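PDB 1WY2: Xaa-Pro dipeptidase from Pyrococcus horikoshii, which is a metal-dependent peptidase that probably hydrolyses dipeptides carrying proline at the C-terminal position and a nonpolar amino acid before it. Local coordinates for residues G100-E103 / E104-K108; D119-R122 / D123-I127; Q237-I240 / Y241-L245; Y275-G278 / E279-N282. All blocks are in the same frame, centred on the assembly; numbering follows the deposited sequence.

Contact 1: residues G100-E103 / E104-K108; sequences GFIE and ELKKK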
loop_
_atom_site.group_PDB
_atom_site.type_symbol
_atom_site.label_atom_id
_atom_site.label_comp_id
_atom_site.label_asym_id
_atom_site.label_seq_id
_atom_site.Cartn_x
_atom_site.Cartn_y
_atom_site.Cartn_z
ATOM N N GLY A 100 1.816 1.017 18.504
ATOM C CA GLY A 100 0.651 1.626 19.121
ATOM C C GLY A 100 -0.434 0.638 19.501
ATOM O O GLY A 100 -1.028 0.736 20.576
ATOM N N PHE A 101 -0.689 -0.320 18.619
ATOM C CA PHE A 101 -1.713 -1.326 18.865
ATOM C C PHE A 101 -1.303 -2.244 20.013
ATOM O O PHE A 101 -2.127 -2.606 20.853
ATOM C CB PHE A 101 -1.950 -2.149 17.599
ATOM C CG PHE A 101 -3.143 -3.052 17.683
ATOM C CD1 PHE A 101 -4.430 -2.523 17.711
ATOM C CD2 PHE A 101 -2.984 -4.432 17.752
ATOM C CE1 PHE A 101 -5.542 -3.357 17.805
ATOM C CE2 PHE A 101 -4.091 -5.273 17.847
ATOM C CZ PHE A 101 -5.370 -4.734 17.874
ATOM N N ILE A 102 -0.027 -2.620 20.046
ATOM C CA ILE A 102 0.483 -3.489 21.098
ATOM C C ILE A 102 0.378 -2.819 22.464
ATOM O O ILE A 102 0.087 -3.476 23.464
ATOM C CB ILE A 102 1.951 -3.876 20.839
ATOM C CG1 ILE A 102 2.033 -4.758 19.587
ATOM C CG2 ILE A 102 2.523 -4.594 22.051
ATOM C CD1 ILE A 102 3.437 -5.128 19.183
ATOM N N GLU A 103 0.620 -1.514 22.510
ATOM C CA GLU A 103 0.526 -0.789 23.772
ATOM C C GLU A 103 -0.916 -0.812 24.268
ATOM O O GLU A 103 -1.165 -0.890 25.471
ATOM C CB GLU A 103 1.012 0.652 23.602
ATOM C CG GLU A 103 2.517 0.767 23.411
ATOM C CD GLU A 103 3.299 0.109 24.535
ATOM O OE1 GLU A 103 3.100 0.492 25.709
ATOM O OE2 GLU A 103 4.114 -0.791 24.250
ATOM N N GLU A 104 -1.862 -0.745 23.337
ATOM C CA GLU A 104 -3.279 -0.791 23.681
ATOM C C GLU A 104 -3.598 -2.143 24.313
ATOM O O GLU A 104 -4.245 -2.218 25.355
ATOM C CB GLU A 104 -4.141 -0.605 22.428
ATOM C CG GLU A 104 -4.248 0.827 21.934
ATOM C CD GLU A 104 -5.113 1.688 22.836
ATOM O OE1 GLU A 104 -4.746 1.875 24.017
ATOM O OE2 GLU A 104 -6.162 2.174 22.363
ATOM N N LEU A 105 -3.138 -3.212 23.669
ATOM C CA LEU A 105 -3.373 -4.566 24.160
ATOM C C LEU A 105 -2.824 -4.743 25.574
ATOM O O LEU A 105 -3.432 -5.416 26.405
ATOM C CB LEU A 105 -2.724 -5.584 23.217
ATOM C CG LEU A 105 -3.287 -5.654 21.793
ATOM C CD1 LEU A 105 -2.385 -6.518 20.923
ATOM C CD2 LEU A 105 -4.698 -6.216 21.824
ATOM N N LYS A 106 -1.674 -4.133 25.842
ATOM C CA LYS A 106 -1.047 -4.225 27.155
ATOM C C LYS A 106 -1.891 -3.578 28.245
ATOM O O LYS A 106 -2.001 -4.103 29.357
ATOM C CB LYS A 106 0.327 -3.550 27.143
ATOM C CG LYS A 106 1.399 -4.279 26.356
ATOM C CD LYS A 106 2.738 -3.565 26.498
ATOM C CE LYS A 106 3.848 -4.287 25.756
ATOM N NZ LYS A 106 5.151 -3.579 25.911
ATOM N N LYS A 107 -2.486 -2.435 27.923
ATOM C CA LYS A 107 -3.286 -1.700 28.893
ATOM C C LYS A 107 -4.757 -2.097 28.972
ATOM O O LYS A 107 -5.274 -2.338 30.062
ATOM C CB LYS A 107 -3.179 -0.196 28.618
ATOM C CG LYS A 107 -3.691 0.231 27.253
ATOM C CD LYS A 107 -3.516 1.729 27.029
ATOM C CE LYS A 107 -4.310 2.550 28.037
ATOM N NZ LYS A 107 -4.135 4.015 27.822
ATOM N N LYS A 108 -5.424 -2.174 27.824
ATOM C CA LYS A 108 -6.845 -2.507 27.791
ATOM C C LYS A 108 -7.196 -3.990 27.884
ATOM O O LYS A 108 -8.259 -4.344 28.396
ATOM C CB LYS A 108 -7.484 -1.895 26.543
ATOM C CG LYS A 108 -7.380 -0.377 26.503
ATOM C CD LYS A 108 -8.077 0.210 25.287
ATOM C CE LYS A 108 -8.035 1.732 25.320
ATOM N NZ LYS A 108 -8.703 2.336 24.137
#
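Phe101 and Leu105, one turn apart on helix 99-108, form the tightly packed side of this contact. Methyl CD1 of Leu105 lies 3.7 Å from ring atom CE2 of Phe101 and almost as near to CD2, meeting the ring at a slant. With CG of Phe101 on the carbonyl side of its own backbone (chi1 -170°), the ring leans along the helix to this leucine. In the backbone, Leu105 N donates to Phe101 O at 3.1 Å, and CG of Leu105 rests 3.4 Å from the same oxygen. Tyr82 of helix 78-85 and Leu24 of strand 22-25 cover both side chains, while the ring of Tyr44 lies nearly parallel to that of Phe101. Ile102 is buried too, against Phe114 and Tyr99 of the second subunit; Lys106 crosses its methyl CG2 on the way out, with CE 3.9 Å away.

The solvent side is looser and carried by charges. Lys106 runs out extended, and its NZ makes a weak salt bridge of 3.4 Å to OE2 of Glu103, a chain folded back at chi2. Glu104 likewise bends at chi2; its CG passes 3.5 Å from Gly100 O, and its OE2 takes Lys108 NZ at 3.1 Å on the syn side, 32° out of the carboxylate plane. With alanine in place of this glutamate, the Lys108 ammonium, which also has a long, weak ion pair with Asp79, would probably lose its salt-bridge mate and turn more freely.

Helix 99-108 connects the parallel strands 90-93 and 113-116, a beta-alpha-beta crossover of the creatinase/prolidase N-terminal domain.

Contact 2: residues D119-R122 / D123-I127; sequences DVIR and DMRII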
loop_
_atom_site.group_PDB
_atom_site.type_symbol
_atom_site.label_atom_id
_atom_site.label_comp_id
_atom_site.label_asym_id
_atom_site.label_seq_id
_atom_site.Cartn_x
_atom_site.Cartn_y
_atom_site.Cartn_z
ATOM N N ASP A 119 6.918 -17.715 12.359
ATOM C CA ASP A 119 7.379 -19.023 11.888
ATOM C C ASP A 119 6.286 -19.939 11.340
ATOM O O ASP A 119 6.481 -20.600 10.313
ATOM C CB ASP A 119 8.120 -19.759 13.008
ATOM C CG ASP A 119 9.537 -19.247 13.218
ATOM O OD1 ASP A 119 9.936 -18.269 12.549
ATOM O OD2 ASP A 119 10.252 -19.827 14.061
ATOM N N VAL A 120 5.146 -20.003 12.023
ATOM C CA VAL A 120 4.073 -20.876 11.558
ATOM C C VAL A 120 3.347 -20.275 10.361
ATOM O O VAL A 120 2.926 -21.000 9.460
ATOM C CB VAL A 120 3.073 -21.225 12.701
ATOM C CG1 VAL A 120 2.325 -19.988 13.168
ATOM C CG2 VAL A 120 2.114 -22.312 12.231
ATOM N N ILE A 121 3.214 -18.952 10.337
ATOM C CA ILE A 121 2.563 -18.296 9.210
ATOM C C ILE A 121 3.438 -18.539 7.983
ATOM O O ILE A 121 2.948 -18.883 6.908
ATOM C CB ILE A 121 2.415 -16.776 9.445
ATOM C CG1 ILE A 121 1.502 -16.526 10.651
ATOM C CG2 ILE A 121 1.846 -16.107 8.198
ATOM C CD1 ILE A 121 0.126 -17.151 10.529
ATOM N N ARG A 122 4.744 -18.366 8.160
ATOM C CA ARG A 122 5.703 -18.584 7.080
ATOM C C ARG A 122 5.672 -20.029 6.587
ATOM O O ARG A 122 5.582 -20.287 5.390
ATOM C CB ARG A 122 7.121 -18.258 7.556
ATOM C CG ARG A 122 8.220 -18.641 6.569
ATOM C CD ARG A 122 9.558 -18.733 7.285
ATOM N NE ARG A 122 9.531 -19.779 8.304
ATOM C CZ ARG A 122 10.496 -19.986 9.195
ATOM N NH1 ARG A 122 11.573 -19.212 9.200
ATOM N NH2 ARG A 122 10.385 -20.971 10.077
ATOM N N ASP A 123 5.758 -20.973 7.516
ATOM C CA ASP A 123 5.762 -22.380 7.146
ATOM C C ASP A 123 4.561 -22.771 6.290
ATOM O O ASP A 123 4.672 -23.641 5.428
ATOM C CB ASP A 123 5.848 -23.259 8.400
ATOM C CG ASP A 123 7.237 -23.247 9.029
ATOM O OD1 ASP A 123 8.144 -22.583 8.481
ATOM O OD2 ASP A 123 7.427 -23.903 10.076
ATOM N N MET A 124 3.420 -22.131 6.522
ATOM C CA MET A 124 2.228 -22.421 5.733
ATOM C C MET A 124 2.248 -21.721 4.377
ATOM O O MET A 124 2.132 -22.368 3.336
ATOM C CB MET A 124 0.962 -22.000 6.483
ATOM C CG MET A 124 0.654 -22.824 7.723
ATOM S SD MET A 124 -0.994 -22.450 8.363
ATOM C CE MET A 124 -0.715 -20.815 9.059
ATOM N N ARG A 125 2.416 -20.402 4.387
ATOM C CA ARG A 125 2.394 -19.627 3.148
ATOM C C ARG A 125 3.544 -19.852 2.168
ATOM O O ARG A 125 3.371 -19.665 0.966
ATOM C CB ARG A 125 2.281 -18.132 3.472
ATOM C CG ARG A 125 0.876 -17.703 3.914
ATOM C CD ARG A 125 0.832 -16.231 4.314
ATOM N NE ARG A 125 1.268 -15.356 3.230
ATOM C CZ ARG A 125 1.618 -14.084 3.393
ATOM N NH1 ARG A 125 1.579 -13.528 4.597
ATOM N NH2 ARG A 125 2.029 -13.372 2.351
ATOM N N ILE A 126 4.699 -20.265 2.676
ATOM C CA ILE A 126 5.875 -20.483 1.834
ATOM C C ILE A 126 5.733 -21.644 0.843
ATOM O O ILE A 126 6.442 -21.699 -0.161
ATOM C CB ILE A 126 7.137 -20.686 2.708
ATOM C CG1 ILE A 126 8.395 -20.400 1.878
ATOM C CG2 ILE A 126 7.155 -22.096 3.282
ATOM C CD1 ILE A 126 9.668 -20.283 2.707
ATOM N N ILE A 127 4.822 -22.569 1.132
ATOM C CA ILE A 127 4.569 -23.703 0.246
ATOM C C ILE A 127 3.189 -23.495 -0.369
ATOM O O ILE A 127 2.182 -23.500 0.336
ATOM C CB ILE A 127 4.573 -25.042 1.016
ATOM C CG1 ILE A 127 5.904 -25.217 1.754
ATOM C CG2 ILE A 127 4.322 -26.199 0.043
ATOM C CD1 ILE A 127 7.137 -25.164 0.866
#
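A salt-bridge network on helix 118-125 of the N-terminal domain centres on Arg122, which grips Asp123 and faces Asp119. The arginine works side-on: NE reaches Asp123 OD1 at 3.1 Å and NH2 reaches the same oxygen at 3.2 Å, both from one face of the carboxylate, NE on its anti side and NH2 on its syn side. The two side chains run alongside each other, their flat groups 16° apart. A bend at chi3 turns the guanidinium of Arg122 back toward the two aspartates. Asp119 OD1 sits over a face of that guanidinium, 3.7 Å from NH2, a long pairing of charges to which no N-H points. With a leucine in place of the arginine, two like-charged carboxylates, with OD1 atoms of Asp119 and Asp123 6.2 Å apart, would probably lack the positive charge that joins them.

The other flank is buried. Ile121 CD1 meets Met124 CE at 4.0 Å, and Ile121 CG2 lies 4.0 Å from CD of Arg125, whose chain runs beside it in the same direction. The guanidinium of Arg125 goes on to Asn30 and to salt bridges with Glu292 and Glu295, tying the helix to the M24 metallopeptidase part of the chain; Trp296 from that part packs on Arg122, Arg125 and Ile126.

Farther along, Arg122 O accepts Ile126 N at 2.9 Å, and methyl CG2 of Ile126, held between its own backbone N and carbonyl carbon, closes on that oxygen to 3.2 Å.

Contact 3: residues Q237-I240 / Y241-L245; sequences QKEI and YEIVL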
loop_
_atom_site.group_PDB
_atom_site.type_symbol
_atom_site.label_atom_id
_atom_site.label_comp_id
_atom_site.label_asym_id
_atom_site.label_seq_id
_atom_site.Cartn_x
_atom_site.Cartn_y
_atom_site.Cartn_z
ATOM N N GLN A 237 26.239 -1.888 -23.982
ATOM C CA GLN A 237 24.903 -2.248 -23.512
ATOM C C GLN A 237 24.737 -3.747 -23.715
ATOM O O GLN A 237 24.229 -4.452 -22.845
ATOM C CB GLN A 237 23.827 -1.512 -24.315
ATOM C CG GLN A 237 23.808 -0.011 -24.113
ATOM C CD GLN A 237 22.788 0.675 -24.997
ATOM O OE1 GLN A 237 22.732 0.429 -26.203
ATOM N NE2 GLN A 237 21.982 1.546 -24.408
ATOM N N LYS A 238 25.170 -4.227 -24.876
ATOM C CA LYS A 238 25.078 -5.645 -25.189
ATOM C C LYS A 238 25.868 -6.472 -24.182
ATOM O O LYS A 238 25.441 -7.554 -23.785
ATOM C CB LYS A 238 25.599 -5.906 -26.606
ATOM C CG LYS A 238 25.652 -7.376 -26.981
ATOM C CD LYS A 238 25.906 -7.566 -28.469
ATOM C CE LYS A 238 24.711 -7.110 -29.293
ATOM N NZ LYS A 238 23.465 -7.841 -28.905
ATOM N N GLU A 239 27.019 -5.952 -23.765
ATOM C CA GLU A 239 27.866 -6.652 -22.808
ATOM C C GLU A 239 27.165 -6.927 -21.482
ATOM O O GLU A 239 27.061 -8.078 -21.053
ATOM C CB GLU A 239 29.142 -5.853 -22.540
ATOM C CG GLU A 239 30.086 -6.527 -21.557
ATOM C CD GLU A 239 31.380 -5.762 -21.379
ATOM O OE1 GLU A 239 32.056 -5.508 -22.398
ATOM O OE2 GLU A 239 31.721 -5.420 -20.227
ATOM N N ILE A 240 26.686 -5.876 -20.824
ATOM C CA ILE A 240 26.016 -6.071 -19.543
ATOM C C ILE A 240 24.754 -6.912 -19.700
ATOM O O ILE A 240 24.433 -7.723 -18.837
ATOM C CB ILE A 240 25.682 -4.723 -18.862
ATOM C CG1 ILE A 240 24.829 -3.852 -19.782
ATOM C CG2 ILE A 240 26.975 -4.003 -18.497
ATOM C CD1 ILE A 240 24.355 -2.565 -19.127
ATOM N N TYR A 241 24.045 -6.731 -20.810
ATOM C CA TYR A 241 22.834 -7.506 -21.067
ATOM C C TYR A 241 23.145 -9.006 -21.131
ATOM O O TYR A 241 22.464 -9.818 -20.503
ATOM C CB TYR A 241 22.194 -7.054 -22.383
ATOM C CG TYR A 241 21.325 -8.102 -23.044
ATOM C CD1 TYR A 241 20.084 -8.448 -22.518
ATOM C CD2 TYR A 241 21.760 -8.760 -24.194
ATOM C CE1 TYR A 241 19.293 -9.428 -23.121
ATOM C CE2 TYR A 241 20.983 -9.737 -24.806
ATOM C CZ TYR A 241 19.751 -10.066 -24.265
ATOM O OH TYR A 241 18.987 -11.031 -24.878
ATOM N N GLU A 242 24.176 -9.370 -21.889
ATOM C CA GLU A 242 24.550 -10.775 -22.034
ATOM C C GLU A 242 24.944 -11.389 -20.697
ATOM O O GLU A 242 24.681 -12.566 -20.443
ATOM C CB GLU A 242 25.701 -10.920 -23.040
ATOM C CG GLU A 242 25.361 -10.401 -24.432
ATOM C CD GLU A 242 26.498 -10.571 -25.429
ATOM O OE1 GLU A 242 27.664 -10.302 -25.066
ATOM O OE2 GLU A 242 26.220 -10.961 -26.582
ATOM N N ILE A 243 25.581 -10.590 -19.847
ATOM C CA ILE A 243 26.004 -11.058 -18.528
ATOM C C ILE A 243 24.798 -11.322 -17.621
ATOM O O ILE A 243 24.728 -12.352 -16.950
ATOM C CB ILE A 243 26.943 -10.029 -17.863
ATOM C CG1 ILE A 243 28.236 -9.917 -18.681
ATOM C CG2 ILE A 243 27.247 -10.441 -16.423
ATOM C CD1 ILE A 243 29.178 -8.827 -18.203
ATOM N N VAL A 244 23.850 -10.393 -17.595
ATOM C CA VAL A 244 22.661 -10.576 -16.768
ATOM C C VAL A 244 21.853 -11.773 -17.277
ATOM O O VAL A 244 21.350 -12.571 -16.489
ATOM C CB VAL A 244 21.773 -9.311 -16.771
ATOM C CG1 VAL A 244 20.465 -9.586 -16.034
ATOM C CG2 VAL A 244 22.515 -8.160 -16.093
ATOM N N LEU A 245 21.743 -11.902 -18.597
ATOM C CA LEU A 245 21.006 -13.014 -19.194
ATOM C C LEU A 245 21.639 -14.346 -18.805
ATOM O O LEU A 245 20.945 -15.305 -18.466
ATOM C CB LEU A 245 20.997 -12.885 -20.721
ATOM C CG LEU A 245 20.269 -13.994 -21.489
ATOM C CD1 LEU A 245 18.780 -13.963 -21.153
ATOM C CD2 LEU A 245 20.482 -13.802 -22.981
#
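Lys238 and Glu242, like Glu239 and Ile243, meet across one turn of helix 235-254, which packs on the strands of the M24 metallopeptidase "pita-bread" fold. The backbone supplies regular alpha-helical bonds, each N-H donating to the carbonyl four residues earlier: Tyr241 N to Gln237 O, Glu242 N to Lys238 O, Ile243 N to Glu239 O, and Val244 N to Ile240 O.

Charged chains meet through their carbons. CG of Lys238 lies 3.7 Å from OE2 of Glu242, yet the lysine bends at chi3 and chi4 and its NZ stays 4.8 Å from that oxygen, so the opposite charges attract at most over a distance. The carboxylate of Glu239 has its partner elsewhere, in Tyr277.

Apolar packing follows the sheet-facing side: Ile240 and Val244 touch Val327 of strand 325-336, Ile243 and Val244 touch Ile319 of strand 312-321. Within the helix, Glu239 CG and Ile243 CD1 are 4.2 Å apart, the two chains side by side and pointing the same way.

Several side-chain carbons approach carbonyl oxygens of the preceding turn. Tyr241 turns the edge of its ring to Lys238 O, with CD2 3.9 Å away. CG1 of Ile243 is 3.2 Å from Glu239 O, and the closest is CG of Glu242, 2.9 Å from Lys238 O.

Contact 4: residues Y275-G278 / E279-N282; sequences YGYG and EYFN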
loop_
_atom_site.group_PDB
_atom_site.type_symbol
_atom_site.label_atom_id
_atom_site.label_comp_id
_atom_site.label_asym_id
_atom_site.label_seq_id
_atom_site.Cartn_x
_atom_site.Cartn_y
_atom_site.Cartn_z
ATOM N N TYR A 275 32.844 -11.264 -13.882
ATOM C CA TYR A 275 33.002 -10.320 -14.977
ATOM C C TYR A 275 33.438 -8.955 -14.451
ATOM O O TYR A 275 33.685 -8.039 -15.228
ATOM C CB TYR A 275 31.697 -10.170 -15.768
ATOM C CG TYR A 275 31.380 -11.333 -16.685
ATOM C CD1 TYR A 275 30.478 -12.327 -16.303
ATOM C CD2 TYR A 275 31.984 -11.439 -17.936
ATOM C CE1 TYR A 275 30.184 -13.399 -17.149
ATOM C CE2 TYR A 275 31.699 -12.507 -18.788
ATOM C CZ TYR A 275 30.799 -13.481 -18.389
ATOM O OH TYR A 275 30.505 -14.529 -19.232
ATOM N N GLY A 276 33.524 -8.826 -13.128
ATOM C CA GLY A 276 33.947 -7.574 -12.524
ATOM C C GLY A 276 32.844 -6.566 -12.261
ATOM O O GLY A 276 33.123 -5.403 -11.961
ATOM N N TYR A 277 31.592 -7.008 -12.359
ATOM C CA TYR A 277 30.439 -6.133 -12.140
ATOM C C TYR A 277 29.742 -6.376 -10.801
ATOM O O TYR A 277 28.624 -5.905 -10.584
ATOM C CB TYR A 277 29.422 -6.327 -13.269
ATOM C CG TYR A 277 29.802 -5.673 -14.580
ATOM C CD1 TYR A 277 29.675 -4.295 -14.755
ATOM C CD2 TYR A 277 30.286 -6.430 -15.645
ATOM C CE1 TYR A 277 30.017 -3.685 -15.961
ATOM C CE2 TYR A 277 30.635 -5.828 -16.861
ATOM C CZ TYR A 277 30.497 -4.456 -17.008
ATOM O OH TYR A 277 30.834 -3.852 -18.200
ATOM N N GLY A 278 30.405 -7.096 -9.902
ATOM C CA GLY A 278 29.809 -7.398 -8.609
ATOM C C GLY A 278 29.274 -6.217 -7.819
ATOM O O GLY A 278 28.217 -6.306 -7.195
ATOM N N GLU A 279 30.002 -5.107 -7.842
ATOM C CA GLU A 279 29.601 -3.909 -7.115
ATOM C C GLU A 279 28.321 -3.292 -7.683
ATOM O O GLU A 279 27.635 -2.523 -6.998
ATOM C CB GLU A 279 30.739 -2.883 -7.169
ATOM C CG GLU A 279 30.395 -1.504 -6.626
ATOM C CD GLU A 279 31.477 -0.472 -6.923
ATOM O OE1 GLU A 279 31.292 0.709 -6.558
ATOM O OE2 GLU A 279 32.510 -0.842 -7.523
ATOM N N TYR A 280 27.990 -3.643 -8.923
ATOM C CA TYR A 280 26.816 -3.085 -9.581
ATOM C C TYR A 280 25.550 -3.945 -9.555
ATOM O O TYR A 280 24.527 -3.568 -10.123
ATOM C CB TYR A 280 27.199 -2.685 -11.012
ATOM C CG TYR A 280 28.309 -1.647 -11.024
ATOM C CD1 TYR A 280 28.088 -0.361 -10.530
ATOM C CD2 TYR A 280 29.595 -1.967 -11.466
ATOM C CE1 TYR A 280 29.120 0.580 -10.467
ATOM C CE2 TYR A 280 30.636 -1.029 -11.407
ATOM C CZ TYR A 280 30.387 0.239 -10.905
ATOM O OH TYR A 280 31.404 1.166 -10.824
ATOM N N PHE A 281 25.631 -5.099 -8.896
ATOM C CA PHE A 281 24.493 -6.006 -8.716
ATOM C C PHE A 281 24.205 -5.724 -7.242
ATOM O O PHE A 281 24.607 -6.482 -6.361
ATOM C CB PHE A 281 24.942 -7.460 -8.941
ATOM C CG PHE A 281 23.877 -8.502 -8.658
ATOM C CD1 PHE A 281 22.537 -8.152 -8.512
ATOM C CD2 PHE A 281 24.231 -9.845 -8.543
ATOM C CE1 PHE A 281 21.565 -9.130 -8.254
ATOM C CE2 PHE A 281 23.273 -10.831 -8.286
ATOM C CZ PHE A 281 21.935 -10.469 -8.141
ATOM N N ASN A 282 23.523 -4.606 -6.992
ATOM C CA ASN A 282 23.253 -4.136 -5.632
ATOM C C ASN A 282 21.977 -4.542 -4.901
ATOM O O ASN A 282 21.480 -3.793 -4.059
ATOM C CB ASN A 282 23.356 -2.611 -5.604
ATOM C CG ASN A 282 22.475 -1.953 -6.645
ATOM O OD1 ASN A 282 21.492 -2.537 -7.098
ATOM N ND2 ASN A 282 22.813 -0.725 -7.018
HETATM O O HOH W 1 32.359 -4.475 -9.206
#
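Tyr277 and Tyr280 set their rings against each other across a short 3-10 turn. CD2 of Tyr280 comes up to the edge of the Tyr277 ring, near its plane and 4.0 Å from CD1, while CD1 of Tyr277 meets the Tyr280 ring at a slant. The ring planes are about 60° apart and only these corners touch, so the rings do not stack face to face. In both tyrosines CG stands beside the backbone nitrogen, anti to the carbonyl carbon.

The backbone of the turn is closed by Tyr280 N donating to Tyr277 O at 2.9 Å, arriving well above the carbonyl plane, 51° out of it, and CB of Tyr280 rests 3.5 Å from the same oxygen. A weak bond of 3.3 Å joins Phe281 N to Gly278 O. A water molecule clasps the start of the turn, donating a hydrogen bond to Gly276 O at 3.0 Å and accepting one from Glu279 N at 2.8 Å. Gly276, with positive phi, ends helix 261-274 in a Schellman motif.

Phe281 turns the other way, its CG anti to the backbone N, to form a cation-pi contact with Arg269 and an edge-to-face pair with His283. The Tyr277 ring packs on Ile319 and Ile321, and its hydroxyl is hydrogen-bonded to Glu239 OE2 of helix 235-254. The chemistry is thus divided: backbone bonds and one water shape the turn, aromatic carbons meet lightly across it, and the polar tip of Tyr277 anchors it to the neighbouring helix.

Overall arrangement
The four contacts follow one another along the chain, two in each half. Contacts 1 and 2 lie on helices 99-108 and 118-125 of the creatinase/prolidase N-terminal domain, their centres about 26 Å apart, with strand 113-116 between them in sequence. Contacts 3 and 4 belong to the M24 metallopeptidase part, where helix 235-254 and the loop after helix 261-274 touch directly: centres are about 12 Å apart, and Ile240 and Ile243 pack on Tyr277. Contact 1 is remote, about 52 Å between centres from contact 3, and reaches the second subunit. Contact 2 lies nearer the chain's centre, where Arg125 bridges the two parts, its side chain about 10 Å from that of metal-binding His287.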